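Local coordinates for phosphoglycerol transferase GacH (PDB 6DGM), which probably transfers glycerol phosphate onto the rhamnose-based group A carbohydrate, this chain being its manganese-binding, LTA-synthase-like domain, at residues 79-83 against 307-311; 95-99 against 123-127. All coordinates share one frame; numbering follows the deposited sequence.

Contact 1: residues 79-83 against 307-311; sequences LMQSD and PLINS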
ATOM      1  N   LEU A  79      -6.428   4.925  -8.931  1.00 17.28           N
ATOM      2  CA  LEU A  79      -6.773   5.480  -7.640  1.00 17.59           C
ATOM      3  C   LEU A  79      -6.916   4.356  -6.622  1.00 18.04           C
ATOM      4  O   LEU A  79      -7.385   3.260  -6.946  1.00 18.02           O
ATOM      5  CB  LEU A  79      -8.094   6.247  -7.721  1.00 18.85           C
ATOM      6  CG  LEU A  79      -8.132   7.346  -8.779  1.00 21.29           C
ATOM      7  CD1 LEU A  79      -9.498   8.006  -8.811  1.00 23.17           C
ATOM      8  CD2 LEU A  79      -7.064   8.379  -8.511  1.00 21.49           C
ATOM      9  N   MET A  80      -6.503   4.651  -5.397  1.00 18.24           N
ATOM     10  CA  MET A  80      -6.665   3.758  -4.262  1.00 18.01           C
ATOM     11  C   MET A  80      -7.680   4.362  -3.304  1.00 18.70           C
ATOM     12  O   MET A  80      -7.565   5.537  -2.926  1.00 17.98           O
ATOM     13  CB  MET A  80      -5.339   3.607  -3.518  1.00 16.91           C
ATOM     14  CG  MET A  80      -5.364   2.541  -2.444  1.00 17.44           C
ATOM     15  SD  MET A  80      -4.113   2.815  -1.189  1.00 16.93           S
ATOM     16  CE  MET A  80      -4.886   4.113  -0.215  1.00 17.92           C
ATOM     17  N   GLN A  81      -8.643   3.559  -2.885  1.00 19.25           N
ATOM     18  CA  GLN A  81      -9.559   3.999  -1.844  1.00 19.99           C
ATOM     19  C   GLN A  81      -8.859   3.874  -0.490  1.00 18.20           C
ATOM     20  O   GLN A  81      -8.348   2.802  -0.138  1.00 18.15           O
ATOM     21  CB  GLN A  81     -10.842   3.183  -1.847  1.00 22.87           C
ATOM     22  CG  GLN A  81     -11.830   3.713  -0.847  1.00 26.27           C
ATOM     23  CD  GLN A  81     -13.197   3.138  -1.020  1.00 31.62           C
ATOM     24  OE1 GLN A  81     -13.899   3.455  -1.976  1.00 34.17           O
ATOM     25  NE2 GLN A  81     -13.587   2.267  -0.097  1.00 33.71           N
ATOM     26  N   SER A  82      -8.821   4.964   0.257  1.00 17.30           N
ATOM     27  CA  SER A  82      -8.255   4.969   1.594  1.00 16.72           C
ATOM     28  C   SER A  82      -9.382   4.852   2.611  1.00 17.02           C
ATOM     29  O   SER A  82     -10.504   5.307   2.377  1.00 18.94           O
ATOM     30  CB  SER A  82      -7.504   6.281   1.843  1.00 17.06           C
ATOM     31  OG  SER A  82      -6.992   6.350   3.159  1.00 17.33           O
ATOM     32  N   ASP A  83      -9.058   4.277   3.765  1.00 16.80           N
ATOM     33  CA  ASP A  83     -10.020   4.123   4.839  1.00 17.88           C
ATOM     34  C   ASP A  83     -10.125   5.333   5.750  1.00 18.76           C
ATOM     35  O   ASP A  83     -11.031   5.349   6.594  1.00 19.15           O
ATOM     36  CB  ASP A  83      -9.659   2.899   5.683  1.00 18.43           C
ATOM     37  CG  ASP A  83      -9.752   1.630   4.887  1.00 19.26           C
ATOM     38  OD1 ASP A  83     -10.889   1.213   4.600  1.00 20.49           O
ATOM     39  OD2 ASP A  83      -8.702   1.087   4.488  1.00 19.08           O
ATOM     40  N   PRO A 307      -8.738   0.830 -12.349  1.00 22.05           N
ATOM     41  CA  PRO A 307      -8.801   2.284 -12.095  1.00 21.65           C
ATOM     42  C   PRO A 307      -9.040   2.654 -10.645  1.00 21.25           C
ATOM     43  O   PRO A 307      -8.682   3.771 -10.245  1.00 20.32           O
ATOM     44  CB  PRO A 307      -9.956   2.764 -12.983  1.00 23.99           C
ATOM     45  CG  PRO A 307     -10.759   1.516 -13.293  1.00 25.38           C
ATOM     46  CD  PRO A 307      -9.782   0.369 -13.283  1.00 24.37           C
ATOM     47  N   LEU A 308      -9.633   1.763  -9.854  1.00 21.48           N
ATOM     48  CA  LEU A 308      -9.973   2.056  -8.466  1.00 20.52           C
ATOM     49  C   LEU A 308      -9.877   0.744  -7.703  1.00 19.91           C
ATOM     50  O   LEU A 308     -10.659  -0.187  -7.950  1.00 20.36           O
ATOM     51  CB  LEU A 308     -11.383   2.631  -8.378  1.00 22.76           C
ATOM     52  CG  LEU A 308     -11.990   2.785  -6.985  1.00 27.72           C
ATOM     53  CD1 LEU A 308     -11.095   3.591  -6.098  1.00 28.86           C
ATOM     54  CD2 LEU A 308     -13.368   3.414  -7.090  1.00 31.57           C
ATOM     55  N   ILE A 309      -8.930   0.671  -6.770  1.00 18.90           N
ATOM     56  CA  ILE A 309      -8.736  -0.517  -5.954  1.00 19.35           C
ATOM     57  C   ILE A 309      -8.510  -0.079  -4.513  1.00 17.84           C
ATOM     58  O   ILE A 309      -8.426   1.110  -4.205  1.00 17.65           O
ATOM     59  CB  ILE A 309      -7.583  -1.400  -6.457  1.00 20.45           C
ATOM     60  CG1 ILE A 309      -6.241  -0.678  -6.349  1.00 21.17           C
ATOM     61  CG2 ILE A 309      -7.857  -1.848  -7.915  1.00 22.14           C
ATOM     62  CD1 ILE A 309      -5.082  -1.515  -6.896  1.00 22.52           C
ATOM     63  N   ASN A 310      -8.439  -1.063  -3.628  1.00 16.78           N
ATOM     64  CA  ASN A 310      -8.198  -0.841  -2.212  1.00 16.54           C
ATOM     65  C   ASN A 310      -6.748  -1.159  -1.891  1.00 16.04           C
ATOM     66  O   ASN A 310      -6.076  -1.879  -2.627  1.00 16.90           O
ATOM     67  CB  ASN A 310      -9.083  -1.807  -1.422  1.00 18.87           C
ATOM     68  CG  ASN A 310      -9.482  -1.264  -0.075  1.00 20.96           C
ATOM     69  OD1 ASN A 310      -9.861  -0.094   0.055  1.00 22.64           O
ATOM     70  ND2 ASN A 310      -9.403  -2.114   0.948  1.00 20.89           N
ATOM     71  N   SER A 311      -6.274  -0.636  -0.753  1.00 15.90           N
ATOM     72  CA  SER A 311      -4.905  -0.934  -0.329  1.00 16.26           C
ATOM     73  C   SER A 311      -4.681  -2.439  -0.168  1.00 16.19           C
ATOM     74  O   SER A 311      -3.581  -2.943  -0.427  1.00 16.12           O
ATOM     75  CB  SER A 311      -4.577  -0.211   0.981  1.00 16.73           C
ATOM     76  OG  SER A 311      -5.425  -0.586   2.071  1.00 17.28           O
TER
HETATM   77  O   HOH W   1      -7.400   1.229   1.959  1.00 18.48           O
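Leu79 and Met80 pair in parallel with Leu308 and Ile309, the strand pairing at one edge of the central mixed sheet in this alkaline phosphatase-type domain. Strand 308-310 is outermost here, while strand 77-81 is bonded on its other side to strand 290-297 through Met80 and Thr291. Three backbone hydrogen bonds carry the pairing. Leu79 N gives a proton to Pro307 O at 2.9 Å, from above the carbonyl plane by 42°. Ile309 N reaches Leu79 O at 3.0 Å within that carbonyl's plane, and Gln81 N reaches Ile309 O at 2.8 Å. Two acceptors also take a CA-H contact: Leu79 O from Leu308 CA, and Ile309 O from Met80 CA at 3.2 Å.

Side chains divide between the two faces. On one, Leu308 lays CD1 4.3 Å from Leu79 CB, with Gln81 CB similarly close. On the other, Met80 has CG anti to its backbone N (chi1 -172°), which carries the chain along the neighbouring strand until SD lies 3.8 Å from Ser311 CB; Phe314 touches both Met80 and Ile309. The manganese ion is about 10 Å from the Met80 side chain.

Beyond the paired residues, one water bridges the segments. Asp83 OD2, which also accepts from Gln95, is hydrogen-bonded to it, as are Gln81 O and, at 2.7 Å, Ser311 OG.

Contact 2: residues 95-99 against 123-127; sequences QTLTS and PHTIS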
ATOM      1  N   GLN A  95      -2.851  -3.458   5.499  1.00 13.77           N
ATOM      2  CA  GLN A  95      -3.636  -4.037   4.416  1.00 14.10           C
ATOM      3  C   GLN A  95      -2.764  -4.373   3.212  1.00 14.89           C
ATOM      4  O   GLN A  95      -2.974  -5.409   2.552  1.00 15.54           O
ATOM      5  CB  GLN A  95      -4.755  -3.073   4.033  1.00 14.15           C
ATOM      6  CG  GLN A  95      -5.794  -2.898   5.126  1.00 14.82           C
ATOM      7  CD  GLN A  95      -6.832  -1.911   4.755  1.00 15.78           C
ATOM      8  OE1 GLN A  95      -7.802  -2.254   4.091  1.00 16.14           O
ATOM      9  NE2 GLN A  95      -6.635  -0.655   5.149  1.00 15.44           N
ATOM     10  N   THR A  96      -1.757  -3.542   2.913  1.00 14.22           N
ATOM     11  CA  THR A  96      -0.880  -3.907   1.799  1.00 13.95           C
ATOM     12  C   THR A  96      -0.136  -5.206   2.094  1.00 13.95           C
ATOM     13  O   THR A  96       0.038  -6.054   1.205  1.00 14.79           O
ATOM     14  CB  THR A  96       0.121  -2.795   1.458  1.00 14.61           C
ATOM     15  OG1 THR A  96       1.151  -2.700   2.458  1.00 14.48           O
ATOM     16  CG2 THR A  96      -0.575  -1.452   1.278  1.00 15.59           C
ATOM     17  N   LEU A  97       0.315  -5.387   3.325  1.00 13.31           N
ATOM     18  CA  LEU A  97       1.147  -6.543   3.621  1.00 14.59           C
ATOM     19  C   LEU A  97       0.332  -7.828   3.718  1.00 15.47           C
ATOM     20  O   LEU A  97       0.757  -8.864   3.189  1.00 16.52           O
ATOM     21  CB  LEU A  97       1.903  -6.324   4.921  1.00 14.53           C
ATOM     22  CG  LEU A  97       2.938  -5.199   4.942  1.00 16.72           C
ATOM     23  CD1 LEU A  97       3.527  -5.108   6.322  1.00 16.90           C
ATOM     24  CD2 LEU A  97       4.024  -5.430   3.891  1.00 18.82           C
ATOM     25  N   THR A  98      -0.814  -7.788   4.396  1.00 15.17           N
ATOM     26  CA  THR A  98      -1.611  -8.986   4.621  1.00 15.69           C
ATOM     27  C   THR A  98      -2.648  -9.237   3.536  1.00 16.43           C
ATOM     28  O   THR A  98      -3.058 -10.391   3.333  1.00 18.44           O
ATOM     29  CB  THR A  98      -2.377  -8.889   5.952  1.00 15.93           C
ATOM     30  OG1 THR A  98      -3.333  -7.824   5.893  1.00 15.94           O
ATOM     31  CG2 THR A  98      -1.425  -8.670   7.129  1.00 16.93           C
ATOM     32  N   SER A  99      -3.107  -8.170   2.875  1.00 16.04           N
ATOM     33  CA  SER A  99      -4.221  -8.191   1.933  1.00 15.84           C
ATOM     34  C   SER A  99      -5.570  -8.432   2.601  1.00 15.90           C
ATOM     35  O   SER A  99      -6.543  -8.759   1.928  1.00 16.80           O
ATOM     36  CB  SER A  99      -4.008  -9.197   0.793  1.00 17.33           C
ATOM     37  OG  SER A  99      -2.808  -8.929   0.079  1.00 18.21           O
ATOM     38  N   PRO A 123       0.629 -14.820  10.877  1.00 21.96           N
ATOM     39  CA  PRO A 123       0.229 -13.864   9.833  1.00 22.93           C
ATOM     40  C   PRO A 123       0.930 -14.121   8.507  1.00 22.94           C
ATOM     41  O   PRO A 123       2.161 -14.201   8.441  1.00 26.78           O
ATOM     42  CB  PRO A 123       0.623 -12.501  10.426  1.00 24.44           C
ATOM     43  CG  PRO A 123       1.662 -12.806  11.427  1.00 26.43           C
ATOM     44  CD  PRO A 123       1.339 -14.166  11.992  1.00 24.90           C
ATOM     45  N   HIS A 124       0.131 -14.226   7.443  1.00 20.42           N
ATOM     46  CA  HIS A 124       0.638 -14.395   6.084  1.00 18.06           C
ATOM     47  C   HIS A 124       0.705 -13.055   5.365  1.00 18.09           C
ATOM     48  O   HIS A 124      -0.261 -12.286   5.380  1.00 19.31           O
ATOM     49  CB  HIS A 124      -0.228 -15.385   5.317  1.00 17.48           C
ATOM     50  CG  HIS A 124      -0.064 -16.783   5.813  1.00 20.02           C
ATOM     51  ND1 HIS A 124       1.020 -17.561   5.466  1.00 21.71           N
ATOM     52  CD2 HIS A 124      -0.810 -17.533   6.663  1.00 22.54           C
ATOM     53  CE1 HIS A 124       0.920 -18.737   6.061  1.00 23.34           C
ATOM     54  NE2 HIS A 124      -0.174 -18.741   6.801  1.00 22.66           N
ATOM     55  N   THR A 125       1.864 -12.780   4.754  1.00 17.88           N
ATOM     56  CA  THR A 125       2.125 -11.515   4.087  1.00 17.45           C
ATOM     57  C   THR A 125       3.007 -11.763   2.863  1.00 17.07           C
ATOM     58  O   THR A 125       3.630 -12.820   2.714  1.00 17.79           O
ATOM     59  CB  THR A 125       2.873 -10.520   4.996  1.00 18.31           C
ATOM     60  OG1 THR A 125       4.188 -11.023   5.268  1.00 20.10           O
ATOM     61  CG2 THR A 125       2.126 -10.265   6.303  1.00 17.93           C
ATOM     62  N   ILE A 126       3.076 -10.754   1.994  1.00 16.89           N
ATOM     63  CA  ILE A 126       3.923 -10.840   0.806  1.00 18.70           C
ATOM     64  C   ILE A 126       5.375 -11.106   1.181  1.00 17.60           C
ATOM     65  O   ILE A 126       6.113 -11.726   0.415  1.00 18.21           O
ATOM     66  CB  ILE A 126       3.745  -9.568  -0.048  1.00 20.80           C
ATOM     67  CG1 ILE A 126       4.655  -9.579  -1.276  1.00 23.23           C
ATOM     68  CG2 ILE A 126       4.008  -8.306   0.785  1.00 21.18           C
ATOM     69  CD1 ILE A 126       4.446 -10.759  -2.188  1.00 25.94           C
ATOM     70  N   SER A 127       5.804 -10.673   2.366  1.00 16.30           N
ATOM     71  CA  SER A 127       7.209 -10.778   2.734  1.00 17.19           C
ATOM     72  C   SER A 127       7.653 -12.206   3.020  1.00 17.37           C
ATOM     73  O   SER A 127       8.862 -12.480   2.983  1.00 16.70           O
ATOM     74  CB  SER A 127       7.507  -9.881   3.945  1.00 18.51           C
ATOM     75  OG  SER A 127       6.800 -10.313   5.105  1.00 19.31           O
TER
HETATM   76  O   HOH W   2      -2.978 -12.645   5.937  1.00 20.72           O
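Leu97 O, near the C-terminal end of helix 89-98, receives Ile126 N at 3.2 Å and a CA-H contact from Thr125 CA at 3.1 Å. The hydrogen bond is moderately bent, 150° at the hydrogen, and its donor lies in the carbonyl plane. Thr125 CB also approaches this oxygen, at 3.2 Å. Here the helix is ending: Ser99 still bonds back to Gln95 O but has positive phi. The helix begins at Thr89, a manganese ligand that also lines the sn-glycerol-1-phosphate pocket, so this contact secures its other end.

Methyl groups flank the polar bond. Thr98 CG2 and Thr125 CG2 meet at 4.0 Å, their side chains inclined to each other. Thr125 OG1 sits between its own N and carbonyl carbon (chi1 66°), leaving CG2 to face the helix, while OG1 pairs with Ser127 OG at 2.7 Å. Leu97 CD2 touches Ile126 CG2 at 4.2 Å, and both residues pack on Phe200 of the central sheet.

A water donates to His124 O at 2.8 Å and weakly to Thr98 O, which Tyr329 also bonds. The loop amide of Ile126 thus takes up a carbonyl near the helix end, and with the water link weak at Thr98, apolar contacts of Leu97, Thr98, Thr125 and Ile126 make up the rest.

How the contacts relate
Contact 1 is partly buried and lies at an edge of the central sheet, whereas contact 2 is buried and fastens a helix end to a loop. Three direct backbone bonds hold 79-83 to 307-311, with 400 Å² buried; a single one joins 95-99 to 123-127, where apolar contacts lie beside it and 211 Å² is buried. A water bridges contact 1 firmly and contact 2 only weakly on its Thr98 side. Their centres are 16 Å apart, yet they meet at Gln95: its NE2 lies 2.8 Å from Asp83 OD2, probably a hydrogen bond, and its CB packs on Ser311 OG. Strand 77-81 and helix 89-98 follow each other in the chain, and both segments of contact 2 lie between those of contact 1, which therefore encloses it.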